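PDB 6PV5: putative O-GlcNAcase nagJ from Clostridium perfringens, which probably hydrolyses terminal beta-linked N-acetylhexosamine residues from glycans as a family 84 glycoside hydrolase, of which this chain holds the N-terminal, catalytic and helical post-catalytic parts. Local coordinates for residues Asp39-Pro44 and Trp468-Glu473; Lys163-Lys168 and Asp176-Lys181; Ser448-Ala453 and Glu473-Glu478. One frame throughout, in Å; residues are numbered along the deposited sequence.

Contact 1: residues Asp39-Pro44 and Trp468-Glu473; sequences DISIYP and WDKAIE. With EDO (1,2-ethanediol), chain C.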
ATOM      1  N   ASP A  39       5.794  13.434 -20.529  1.00 87.67           N
ATOM      2  CA  ASP A  39       5.504  11.976 -20.689  1.00 90.00           C
ATOM      3  C   ASP A  39       4.143  11.654 -20.070  1.00 90.10           C
ATOM      4  O   ASP A  39       3.816  12.144 -18.989  1.00 97.69           O
ATOM      5  CB  ASP A  39       6.625  11.117 -20.097  1.00 90.29           C
ATOM      6  N   ILE A  40       3.350  10.841 -20.782  1.00 82.79           N
ATOM      7  CA  ILE A  40       2.117  10.297 -20.238  1.00 78.61           C
ATOM      8  C   ILE A  40       2.498   9.465 -19.017  1.00 70.30           C
ATOM      9  O   ILE A  40       3.498   8.751 -19.052  1.00 72.81           O
ATOM     10  CB  ILE A  40       1.361   9.469 -21.300  1.00 72.94           C
ATOM     11  N   SER A  41       1.722   9.595 -17.936  1.00 69.08           N
ATOM     12  CA  SER A  41       1.991   8.882 -16.695  1.00 64.48           C
ATOM     13  C   SER A  41       0.710   8.260 -16.144  1.00 58.41           C
ATOM     14  O   SER A  41      -0.201   8.973 -15.727  1.00 56.12           O
ATOM     15  CB  SER A  41       2.624   9.788 -15.675  1.00 64.26           C
ATOM     16  OG  SER A  41       2.741   9.127 -14.422  1.00 76.16           O
ATOM     17  N   ILE A  42       0.666   6.922 -16.146  1.00 52.51           N
ATOM     18  CA  ILE A  42      -0.438   6.183 -15.559  1.00 48.76           C
ATOM     19  C   ILE A  42       0.108   5.373 -14.392  1.00 42.78           C
ATOM     20  O   ILE A  42       1.097   4.666 -14.522  1.00 46.19           O
ATOM     21  CB  ILE A  42      -1.143   5.277 -16.590  1.00 49.58           C
ATOM     22  CG1 ILE A  42      -1.441   6.013 -17.900  1.00 50.39           C
ATOM     23  CG2 ILE A  42      -2.394   4.649 -15.976  1.00 44.10           C
ATOM     24  CD1 ILE A  42      -2.401   7.172 -17.754  1.00 56.05           C
ATOM     25  N   TYR A  43      -0.562   5.488 -13.252  1.00 41.96           N
ATOM     26  CA  TYR A  43      -0.130   4.823 -12.043  1.00 36.50           C
ATOM     27  C   TYR A  43      -1.346   4.101 -11.489  1.00 34.63           C
ATOM     28  O   TYR A  43      -2.400   4.719 -11.381  1.00 36.88           O
ATOM     29  CB  TYR A  43       0.349   5.879 -11.046  1.00 37.68           C
ATOM     30  CG  TYR A  43       1.154   5.377  -9.876  1.00 36.59           C
ATOM     31  CD1 TYR A  43       2.502   5.089 -10.016  1.00 36.32           C
ATOM     32  CD2 TYR A  43       0.581   5.216  -8.626  1.00 36.91           C
ATOM     33  CE1 TYR A  43       3.259   4.651  -8.946  1.00 36.18           C
ATOM     34  CE2 TYR A  43       1.335   4.813  -7.531  1.00 39.62           C
ATOM     35  CZ  TYR A  43       2.677   4.519  -7.697  1.00 38.50           C
ATOM     36  OH  TYR A  43       3.440   4.092  -6.652  1.00 37.22           O
ATOM     37  N   PRO A  44      -1.265   2.794 -11.136  1.00 33.41           N
ATOM     38  CA  PRO A  44      -0.058   1.977 -11.325  1.00 35.16           C
ATOM     39  C   PRO A  44       0.336   1.810 -12.790  1.00 38.15           C
ATOM     40  O   PRO A  44      -0.503   2.010 -13.663  1.00 37.84           O
ATOM     41  CB  PRO A  44      -0.488   0.597 -10.801  1.00 36.10           C
ATOM     42  CG  PRO A  44      -1.594   0.896  -9.817  1.00 31.92           C
ATOM     43  CD  PRO A  44      -2.338   2.057 -10.443  1.00 33.07           C
ATOM     44  N   TRP A 468       8.402   5.159  -6.008  1.00 31.20           N
ATOM     45  CA  TRP A 468       8.423   6.074  -4.875  1.00 29.25           C
ATOM     46  C   TRP A 468       8.315   7.523  -5.346  1.00 29.24           C
ATOM     47  O   TRP A 468       7.542   8.299  -4.801  1.00 26.92           O
ATOM     48  CB  TRP A 468       9.726   5.847  -4.112  1.00 28.45           C
ATOM     49  CG  TRP A 468       9.819   6.482  -2.762  1.00 30.43           C
ATOM     50  CD1 TRP A 468       8.849   6.585  -1.803  1.00 26.82           C
ATOM     51  CD2 TRP A 468      11.028   7.006  -2.191  1.00 30.58           C
ATOM     52  NE1 TRP A 468       9.376   7.172  -0.683  1.00 28.63           N
ATOM     53  CE2 TRP A 468      10.709   7.432  -0.887  1.00 31.44           C
ATOM     54  CE3 TRP A 468      12.354   7.112  -2.647  1.00 34.83           C
ATOM     55  CZ2 TRP A 468      11.676   7.986  -0.044  1.00 32.90           C
ATOM     56  CZ3 TRP A 468      13.304   7.689  -1.826  1.00 36.15           C
ATOM     57  CH2 TRP A 468      12.963   8.103  -0.532  1.00 35.04           C
ATOM     58  N   ASP A 469       9.082   7.876  -6.382  1.00 30.19           N
ATOM     59  CA  ASP A 469       8.999   9.216  -6.947  1.00 34.43           C
ATOM     60  C   ASP A 469       7.564   9.580  -7.323  1.00 32.78           C
ATOM     61  O   ASP A 469       7.134  10.700  -7.036  1.00 31.48           O
ATOM     62  CB  ASP A 469       9.979   9.453  -8.103  1.00 35.97           C
ATOM     63  CG  ASP A 469      11.439   9.417  -7.685  1.00 40.72           C
ATOM     64  OD1 ASP A 469      11.721   9.656  -6.487  1.00 40.70           O
ATOM     65  OD2 ASP A 469      12.290   9.147  -8.563  1.00 50.10           O
ATOM     66  N   LYS A 470       6.843   8.657  -7.981  1.00 31.55           N
ATOM     67  CA  LYS A 470       5.494   8.954  -8.445  1.00 31.76           C
ATOM     68  C   LYS A 470       4.538   9.069  -7.265  1.00 28.38           C
ATOM     69  O   LYS A 470       3.629   9.892  -7.293  1.00 32.09           O
ATOM     70  CB  LYS A 470       4.917   7.869  -9.363  1.00 36.32           C
ATOM     71  CG  LYS A 470       5.583   7.760 -10.730  1.00 49.51           C
ATOM     72  CD  LYS A 470       5.174   8.858 -11.698  1.00 58.97           C
ATOM     73  CE  LYS A 470       5.883   8.753 -13.034  1.00 63.11           C
ATOM     74  NZ  LYS A 470       6.104   7.335 -13.411  1.00 66.75           N
ATOM     75  N   ALA A 471       4.704   8.210  -6.261  1.00 25.46           N
ATOM     76  CA  ALA A 471       3.804   8.273  -5.117  1.00 28.42           C
ATOM     77  C   ALA A 471       3.997   9.585  -4.349  1.00 26.42           C
ATOM     78  O   ALA A 471       3.032  10.170  -3.862  1.00 28.16           O
ATOM     79  CB  ALA A 471       4.006   7.077  -4.217  1.00 24.78           C
ATOM     80  N   ILE A 472       5.251  10.015  -4.200  1.00 27.51           N
ATOM     81  CA  ILE A 472       5.552  11.274  -3.521  1.00 28.73           C
ATOM     82  C   ILE A 472       4.931  12.429  -4.300  1.00 29.89           C
ATOM     83  O   ILE A 472       4.361  13.337  -3.709  1.00 31.52           O
ATOM     84  CB  ILE A 472       7.070  11.456  -3.347  1.00 26.16           C
ATOM     85  CG1 ILE A 472       7.606  10.515  -2.268  1.00 27.74           C
ATOM     86  CG2 ILE A 472       7.405  12.916  -3.044  1.00 26.97           C
ATOM     87  CD1 ILE A 472       9.118  10.446  -2.206  1.00 31.36           C
ATOM     88  N   GLU A 473       4.999  12.370  -5.633  1.00 32.77           N
ATOM     89  CA  GLU A 473       4.405  13.422  -6.451  1.00 33.06           C
ATOM     90  C   GLU A 473       2.895  13.462  -6.233  1.00 33.71           C
ATOM     91  O   GLU A 473       2.303  14.537  -6.138  1.00 33.16           O
ATOM     92  CB  GLU A 473       4.713  13.179  -7.926  1.00 34.86           C
ATOM     93  CG  GLU A 473       4.107  14.211  -8.856  1.00 42.06           C
ATOM     94  CD  GLU A 473       4.632  14.145 -10.285  1.00 53.88           C
ATOM     95  OE1 GLU A 473       4.546  13.057 -10.922  1.00 54.51           O
ATOM     96  OE2 GLU A 473       5.136  15.180 -10.768  1.00 61.68           O
TER
HETATM   97  C1  EDO C 602       9.667  12.871  -6.020  1.00 48.89           C
HETATM   98  O1  EDO C 602       8.616  12.985  -6.972  1.00 45.07           O
HETATM   99  C2  EDO C 602      11.013  13.255  -6.523  1.00 50.68           C
HETATM  100  O2  EDO C 602      10.996  14.278  -7.511  1.00 50.17           O

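Contact 2: residues Lys163-Lys168 and Asp176-Lys181; sequences KQLIKK and DEVVIK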
ATOM      1  N   LYS A 163      -8.979   8.991 -16.611  1.00 51.70           N
ATOM      2  CA  LYS A 163      -8.980  10.185 -15.772  1.00 53.69           C
ATOM      3  C   LYS A 163      -7.564  10.720 -15.553  1.00 54.30           C
ATOM      4  O   LYS A 163      -7.404  11.907 -15.284  1.00 65.21           O
ATOM      5  CB  LYS A 163      -9.701   9.941 -14.440  1.00 51.35           C
ATOM      6  N   GLN A 164      -6.550   9.857 -15.696  1.00 50.93           N
ATOM      7  CA  GLN A 164      -5.152  10.242 -15.531  1.00 52.68           C
ATOM      8  C   GLN A 164      -4.522  10.612 -16.872  1.00 55.29           C
ATOM      9  O   GLN A 164      -3.391  11.092 -16.911  1.00 55.60           O
ATOM     10  CB  GLN A 164      -4.313   9.102 -14.947  1.00 50.31           C
ATOM     11  CG  GLN A 164      -4.692   8.665 -13.541  1.00 47.01           C
ATOM     12  CD  GLN A 164      -3.714   7.645 -12.999  1.00 44.74           C
ATOM     13  OE1 GLN A 164      -2.612   7.458 -13.511  1.00 47.33           O
ATOM     14  NE2 GLN A 164      -4.102   6.982 -11.929  1.00 46.79           N
ATOM     15  N   LEU A 165      -5.236  10.367 -17.977  1.00 67.00           N
ATOM     16  CA  LEU A 165      -4.709  10.689 -19.297  1.00 69.85           C
ATOM     17  C   LEU A 165      -5.028  12.133 -19.677  1.00 66.98           C
ATOM     18  O   LEU A 165      -4.251  12.770 -20.384  1.00 75.47           O
ATOM     19  CB  LEU A 165      -5.266   9.709 -20.335  1.00 73.20           C
ATOM     20  CG  LEU A 165      -4.310   8.603 -20.779  1.00 73.93           C
ATOM     21  CD1 LEU A 165      -5.056   7.550 -21.578  1.00 71.65           C
ATOM     22  CD2 LEU A 165      -3.145   9.167 -21.583  1.00 73.12           C
ATOM     23  N   ILE A 166      -6.174  12.636 -19.208  1.00 67.17           N
ATOM     24  CA  ILE A 166      -6.666  13.948 -19.593  1.00 70.92           C
ATOM     25  C   ILE A 166      -5.706  15.020 -19.086  1.00 77.99           C
ATOM     26  O   ILE A 166      -5.439  15.106 -17.890  1.00 85.64           O
ATOM     27  CB  ILE A 166      -8.099  14.189 -19.072  1.00 73.19           C
ATOM     28  CG1 ILE A 166      -9.013  12.970 -19.254  1.00 71.56           C
ATOM     29  CG2 ILE A 166      -8.690  15.447 -19.701  1.00 78.48           C
ATOM     30  CD1 ILE A 166      -9.260  12.562 -20.701  1.00 68.61           C
ATOM     31  N   LYS A 167      -5.180  15.819 -20.022  1.00 79.51           N
ATOM     32  CA  LYS A 167      -4.538  17.080 -19.693  1.00 82.10           C
ATOM     33  C   LYS A 167      -5.540  18.198 -19.971  1.00 87.27           C
ATOM     34  O   LYS A 167      -6.119  18.252 -21.056  1.00 95.21           O
ATOM     35  CB  LYS A 167      -3.237  17.250 -20.487  1.00 71.21           C
ATOM     36  N   LYS A 168      -5.766  19.059 -18.969  1.00 90.79           N
ATOM     37  CA  LYS A 168      -6.594  20.244 -19.141  1.00 93.13           C
ATOM     38  C   LYS A 168      -5.703  21.421 -19.557  1.00 92.78           C
ATOM     39  O   LYS A 168      -6.258  22.526 -19.712  1.00 96.11           O
ATOM     40  CB  LYS A 168      -7.370  20.563 -17.858  1.00 91.37           C
ATOM     41  N   ASP A 176      -4.316  12.732 -25.139  1.00 83.62           N
ATOM     42  CA  ASP A 176      -3.292  12.076 -25.944  1.00 79.06           C
ATOM     43  C   ASP A 176      -3.835  10.798 -26.571  1.00 79.86           C
ATOM     44  O   ASP A 176      -4.840  10.252 -26.120  1.00 82.91           O
ATOM     45  CB  ASP A 176      -2.096  11.662 -25.083  1.00 81.51           C
ATOM     46  CG  ASP A 176      -1.153  12.800 -24.732  1.00 90.43           C
ATOM     47  OD1 ASP A 176      -0.582  13.396 -25.669  1.00 90.47           O
ATOM     48  OD2 ASP A 176      -0.991  13.070 -23.520  1.00 92.89           O
ATOM     49  N   GLU A 177      -3.148  10.304 -27.603  1.00 74.94           N
ATOM     50  CA  GLU A 177      -3.557   9.035 -28.174  1.00 79.33           C
ATOM     51  C   GLU A 177      -2.647   7.921 -27.657  1.00 75.15           C
ATOM     52  O   GLU A 177      -1.422   8.042 -27.673  1.00 72.10           O
ATOM     53  CB  GLU A 177      -3.783   9.144 -29.687  1.00 82.37           C
ATOM     54  CG  GLU A 177      -2.541   9.017 -30.545  1.00 81.55           C
ATOM     55  CD  GLU A 177      -2.797   9.170 -32.037  1.00 84.06           C
ATOM     56  OE1 GLU A 177      -1.887   8.840 -32.828  1.00 85.83           O
ATOM     57  OE2 GLU A 177      -3.904   9.619 -32.408  1.00 82.61           O
ATOM     58  N   VAL A 178      -3.277   6.855 -27.149  1.00 72.93           N
ATOM     59  CA  VAL A 178      -2.568   5.706 -26.602  1.00 73.16           C
ATOM     60  C   VAL A 178      -3.374   4.444 -26.879  1.00 66.75           C
ATOM     61  O   VAL A 178      -4.590   4.499 -27.053  1.00 63.74           O
ATOM     62  CB  VAL A 178      -2.308   5.827 -25.083  1.00 72.63           C
ATOM     63  CG1 VAL A 178      -1.244   6.857 -24.729  1.00 76.97           C
ATOM     64  CG2 VAL A 178      -3.585   6.052 -24.287  1.00 67.97           C
ATOM     65  N   VAL A 179      -2.663   3.313 -26.891  1.00 67.96           N
ATOM     66  CA  VAL A 179      -3.254   2.003 -26.684  1.00 66.06           C
ATOM     67  C   VAL A 179      -2.658   1.444 -25.391  1.00 65.36           C
ATOM     68  O   VAL A 179      -1.436   1.336 -25.260  1.00 63.24           O
ATOM     69  CB  VAL A 179      -3.006   1.053 -27.877  1.00 67.70           C
ATOM     70  CG1 VAL A 179      -3.778  -0.253 -27.729  1.00 68.82           C
ATOM     71  CG2 VAL A 179      -3.320   1.708 -29.218  1.00 66.18           C
ATOM     72  N   ILE A 180      -3.537   1.113 -24.438  1.00 57.50           N
ATOM     73  CA  ILE A 180      -3.133   0.463 -23.204  1.00 53.21           C
ATOM     74  C   ILE A 180      -3.838  -0.887 -23.138  1.00 52.24           C
ATOM     75  O   ILE A 180      -5.057  -0.955 -23.274  1.00 52.91           O
ATOM     76  CB  ILE A 180      -3.442   1.349 -21.973  1.00 53.60           C
ATOM     77  CG1 ILE A 180      -2.505   2.557 -21.887  1.00 50.15           C
ATOM     78  CG2 ILE A 180      -3.419   0.546 -20.681  1.00 52.63           C
ATOM     79  CD1 ILE A 180      -3.119   3.737 -21.178  1.00 51.70           C
ATOM     80  N   LYS A 181      -3.044  -1.945 -22.937  1.00 47.62           N
ATOM     81  CA  LYS A 181      -3.550  -3.274 -22.629  1.00 54.87           C
ATOM     82  C   LYS A 181      -3.095  -3.623 -21.207  1.00 51.94           C
ATOM     83  O   LYS A 181      -1.898  -3.698 -20.951  1.00 52.76           O
ATOM     84  CB  LYS A 181      -3.049  -4.255 -23.699  1.00 55.66           C
ATOM     85  CG  LYS A 181      -3.454  -3.916 -25.133  1.00 58.24           C
ATOM     86  CD  LYS A 181      -2.330  -4.030 -26.151  1.00 56.88           C
TER

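Contact 3: residues Ser448-Ala453 and Glu473-Glu478; sequences STLTGA and EIIAGE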
ATOM      1  N   SER A 448       3.809   4.963   0.988  1.00 22.64           N
ATOM      2  CA  SER A 448       4.189   3.565   0.923  1.00 22.48           C
ATOM      3  C   SER A 448       3.059   2.740   0.312  1.00 25.64           C
ATOM      4  O   SER A 448       3.307   1.932  -0.574  1.00 26.66           O
ATOM      5  CB  SER A 448       4.607   3.040   2.279  1.00 22.59           C
ATOM      6  OG  SER A 448       5.620   3.876   2.836  1.00 24.50           O
ATOM      7  N   THR A 449       1.820   2.959   0.788  1.00 25.96           N
ATOM      8  CA  THR A 449       0.648   2.246   0.309  1.00 26.66           C
ATOM      9  C   THR A 449       0.496   2.352  -1.215  1.00 30.25           C
ATOM     10  O   THR A 449       0.123   1.375  -1.867  1.00 33.50           O
ATOM     11  CB  THR A 449      -0.626   2.667   1.045  1.00 24.41           C
ATOM     12  OG1 THR A 449      -0.386   2.522   2.442  1.00 25.89           O
ATOM     13  CG2 THR A 449      -1.798   1.776   0.704  1.00 26.60           C
ATOM     14  N   LEU A 450       0.769   3.528  -1.781  1.00 27.39           N
ATOM     15  CA  LEU A 450       0.615   3.704  -3.214  1.00 29.30           C
ATOM     16  C   LEU A 450       1.685   2.917  -3.970  1.00 29.70           C
ATOM     17  O   LEU A 450       1.411   2.433  -5.069  1.00 30.64           O
ATOM     18  CB  LEU A 450       0.702   5.188  -3.582  1.00 27.09           C
ATOM     19  CG  LEU A 450      -0.515   6.034  -3.217  1.00 33.11           C
ATOM     20  CD1 LEU A 450      -0.183   7.508  -3.375  1.00 26.73           C
ATOM     21  CD2 LEU A 450      -1.710   5.660  -4.091  1.00 29.80           C
ATOM     22  N   THR A 451       2.908   2.831  -3.418  1.00 29.35           N
ATOM     23  CA  THR A 451       3.930   2.025  -4.074  1.00 26.75           C
ATOM     24  C   THR A 451       3.471   0.569  -4.024  1.00 26.26           C
ATOM     25  O   THR A 451       3.739  -0.190  -4.954  1.00 26.01           O
ATOM     26  CB  THR A 451       5.357   2.252  -3.538  1.00 24.14           C
ATOM     27  OG1 THR A 451       5.432   1.802  -2.184  1.00 23.76           O
ATOM     28  CG2 THR A 451       5.826   3.691  -3.615  1.00 23.17           C
ATOM     29  N   GLY A 452       2.770   0.220  -2.939  1.00 25.23           N
ATOM     30  CA  GLY A 452       2.152  -1.085  -2.784  1.00 29.57           C
ATOM     31  C   GLY A 452       1.084  -1.352  -3.855  1.00 32.06           C
ATOM     32  O   GLY A 452       0.956  -2.479  -4.335  1.00 29.33           O
ATOM     33  N   ALA A 453       0.314  -0.312  -4.212  1.00 32.83           N
ATOM     34  CA  ALA A 453      -0.687  -0.405  -5.274  1.00 32.88           C
ATOM     35  C   ALA A 453      -0.008  -0.704  -6.609  1.00 32.02           C
ATOM     36  O   ALA A 453      -0.538  -1.456  -7.421  1.00 31.87           O
ATOM     37  CB  ALA A 453      -1.492   0.870  -5.373  1.00 31.98           C
ATOM     38  N   GLU A 473       4.999  12.370  -5.633  1.00 32.77           N
ATOM     39  CA  GLU A 473       4.405  13.422  -6.451  1.00 33.06           C
ATOM     40  C   GLU A 473       2.895  13.462  -6.233  1.00 33.71           C
ATOM     41  O   GLU A 473       2.303  14.537  -6.138  1.00 33.16           O
ATOM     42  CB  GLU A 473       4.713  13.179  -7.926  1.00 34.86           C
ATOM     43  CG  GLU A 473       4.107  14.211  -8.856  1.00 42.06           C
ATOM     44  CD  GLU A 473       4.632  14.145 -10.285  1.00 53.88           C
ATOM     45  OE1 GLU A 473       4.546  13.057 -10.922  1.00 54.51           O
ATOM     46  OE2 GLU A 473       5.136  15.180 -10.768  1.00 61.68           O
ATOM     47  N   ILE A 474       2.269  12.280  -6.164  1.00 33.11           N
ATOM     48  CA  ILE A 474       0.828  12.209  -5.972  1.00 31.79           C
ATOM     49  C   ILE A 474       0.469  12.845  -4.626  1.00 31.53           C
ATOM     50  O   ILE A 474      -0.544  13.507  -4.516  1.00 32.56           O
ATOM     51  CB  ILE A 474       0.352  10.743  -6.063  1.00 32.69           C
ATOM     52  CG1 ILE A 474       0.379  10.239  -7.512  1.00 33.93           C
ATOM     53  CG2 ILE A 474      -1.016  10.540  -5.393  1.00 28.19           C
ATOM     54  CD1 ILE A 474       0.296   8.724  -7.644  1.00 34.99           C
ATOM     55  N   ILE A 475       1.284  12.613  -3.591  1.00 31.91           N
ATOM     56  CA  ILE A 475       0.912  12.954  -2.226  1.00 30.76           C
ATOM     57  C   ILE A 475       1.367  14.379  -1.877  1.00 31.39           C
ATOM     58  O   ILE A 475       0.632  15.097  -1.182  1.00 30.08           O
ATOM     59  CB  ILE A 475       1.403  11.869  -1.239  1.00 33.02           C
ATOM     60  CG1 ILE A 475       0.699  10.531  -1.487  1.00 32.15           C
ATOM     61  CG2 ILE A 475       1.267  12.289   0.221  1.00 32.83           C
ATOM     62  CD1 ILE A 475      -0.805  10.591  -1.307  1.00 39.51           C
ATOM     63  N   ALA A 476       2.524  14.813  -2.409  1.00 29.82           N
ATOM     64  CA  ALA A 476       3.137  16.070  -1.980  1.00 28.94           C
ATOM     65  C   ALA A 476       3.014  17.169  -3.042  1.00 33.96           C
ATOM     66  O   ALA A 476       3.342  18.331  -2.777  1.00 36.56           O
ATOM     67  CB  ALA A 476       4.586  15.839  -1.607  1.00 24.93           C
ATOM     68  N   GLY A 477       2.639  16.792  -4.270  1.00 34.70           N
ATOM     69  CA  GLY A 477       2.361  17.762  -5.318  1.00 33.69           C
ATOM     70  C   GLY A 477       3.592  18.589  -5.690  1.00 36.72           C
ATOM     71  O   GLY A 477       4.651  18.052  -6.000  1.00 36.86           O
ATOM     72  N   GLU A 478       3.430  19.915  -5.640  1.00 38.17           N
ATOM     73  CA  GLU A 478       4.489  20.854  -5.967  1.00 37.87           C
ATOM     74  C   GLU A 478       5.643  20.739  -4.965  1.00 37.53           C
ATOM     75  O   GLU A 478       6.751  21.164  -5.270  1.00 36.92           O
ATOM     76  CB  GLU A 478       3.912  22.273  -6.006  1.00 39.57           C
TER

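Contact 1: residues Asp39-Pro44 and Trp468-Glu473
The ring of Tyr43 reaches from the N-terminal strand-like loop to helix 464-476, where its CD1-CE1 side meets the beginning of the Lys470 side chain and its hydroxyl arrives beside Ala471. CE1 lies 3.6 Å from Lys470 CB and CD1 3.7 Å from the same atom; the ring and the lysine chain meet at a slant, so this is aliphatic packing against an aromatic group and not a stack. With CG anti to the backbone N (chi1 -165°), the phenol is carried across to the helix, and OH ends 3.9 Å from Ala471 CB. That hydroxyl is hydrogen-bonded to Ser467 OG, just before the segment, and probably also to Leu450 O of helix 446-457; the serine bond ties it to the same helix that the CD1 and CE1 atoms touch. Beyond CB, Lys470 bends at chi2 (-76°) and runs back along Ser41. Ser41 OG sits 3.5 Å from Lys470 CE and 3.7 Å from Lys470 CD, against the methylenes of the chain, while the ammonium NZ remains 3.9 Å from Ser41 OG, a distance at which no bond is formed. Farther round the helix, a 1,2-ethanediol, probably from the crystallisation liquor, donates from O1 to Asp469 O at 2.7 Å, and Glu481 also binds it. A cis peptide precedes Pro44, which packs on Asp454 and Trp457. The arrangement is an interdomain interface: the lead-in to the N-terminal domain, related to domain 2 of family 20 hydrolases, is laid against a helix that follows the last strand of the catalytic (beta/alpha)8 barrel.

Contact 2: residues Lys163-Lys168 and Asp176-Lys181
Leu165 projects from the chain just before the short strand 166-167 toward strand 174-182, and its two methyls make the contact with Asp176, Val178 and Ile180. From CB, which points toward that strand, the side chain advances to CG, on which Ile42 CD1 packs at 3.9 Å, and there divides. CD1 is the busier branch: it presses on Val178 CG2 at 3.4 Å, tighter than an ordinary carbon-carbon contact, and lies 4.3 Å from Ile180 CD1. The chi1 of -102°, well away from a staggered value, may be a sign of strain accompanying this close approach. The other methyl, CD2, is 4.1 Å from Val178 CG2 and 4.4 Å from Asp176 CB, so it meets the aspartate by its methylene and not by its carboxylate. Val178 offers CG2 because that methyl sits between its backbone N and carbonyl carbon, with CG1 beside the N (chi1 -72°). The leucine and valine side chains lie side by side, running in opposite senses. The hairpin's backbone bonding is between Lys167 and Ile174, while Val178 and Ile180 bond to Thr136 and Leu134 of strand 132-137. Leu134 also packs on Leu165, and Val51 and Met49 of strand 48-51 touch Val178 and Ile180, respectively. The contact is thus wholly apolar: its cohesion comes from removing branched methyl groups from water between the residue leading into strand 166-167 and the face of strand 174-182, and it depends on the close fit of those methyls.

Contact 3: residues Ser448-Ala453 and Glu473-Glu478
One methyl of Leu450, CD1, makes the contact between 448-453 and 473-478: it lies 3.7 Å from Ile474 CG2 and equally 3.7 Å from Ile475 CG1, with Ile475 CD1 at 3.8 Å. The leucine tip comes in aslant to both isoleucine side chains. Its CG stands beside the backbone N (chi1 -74°) and chi2 is extended, which sends CD1 toward the other helix. Ile474 touches with CG2, the branch anti to its backbone N, whereas Ile475 uses its CG1 arm. Around this core, Ala471, on helix 464-476, and Met211, on helix 202-214, pack on Leu450, Tyr215 reaches both Leu450 and Ile474, and Ile475 also rests on Lys446 and Ile447. Within the leucine's own helix, Ser448 O takes two donors, Gly452 N at 3.0 Å and Thr451 OG1 at 2.7 Å; the hydroxyl, also hydrogen-bonded to Ile420 N, approaches at a C=O...O angle of 129°, 15° from the carbonyl plane. Helix 464-476 ends soon after the isoleucines, where Gly477 adopts positive phi. Dispersion and exclusion of water alone therefore join the segments, while polar bonds act within each helix or toward its neighbours.

In the fold
From the N terminus, residues 39-44 pack against helix 464-476 before strand 48-51 opens the N-terminal sheet. Contact 2 closes a short hairpin in that sheet, and lies wholly within the far longer loop, through the catalytic barrel, that contact 1 closes. Contact 3 joins the two helices following the last barrel strand; its segments alternate along the chain with those of contact 1, and both share Glu473. Tyr43 is the bridge: its N donates to Gln164 OE1 of contact 2, while its ring packs on Ile474 and its hydroxyl reaches Leu450, both of contact 3. Contacts 2 and 3 themselves stay about 6 Å apart at their nearest atoms.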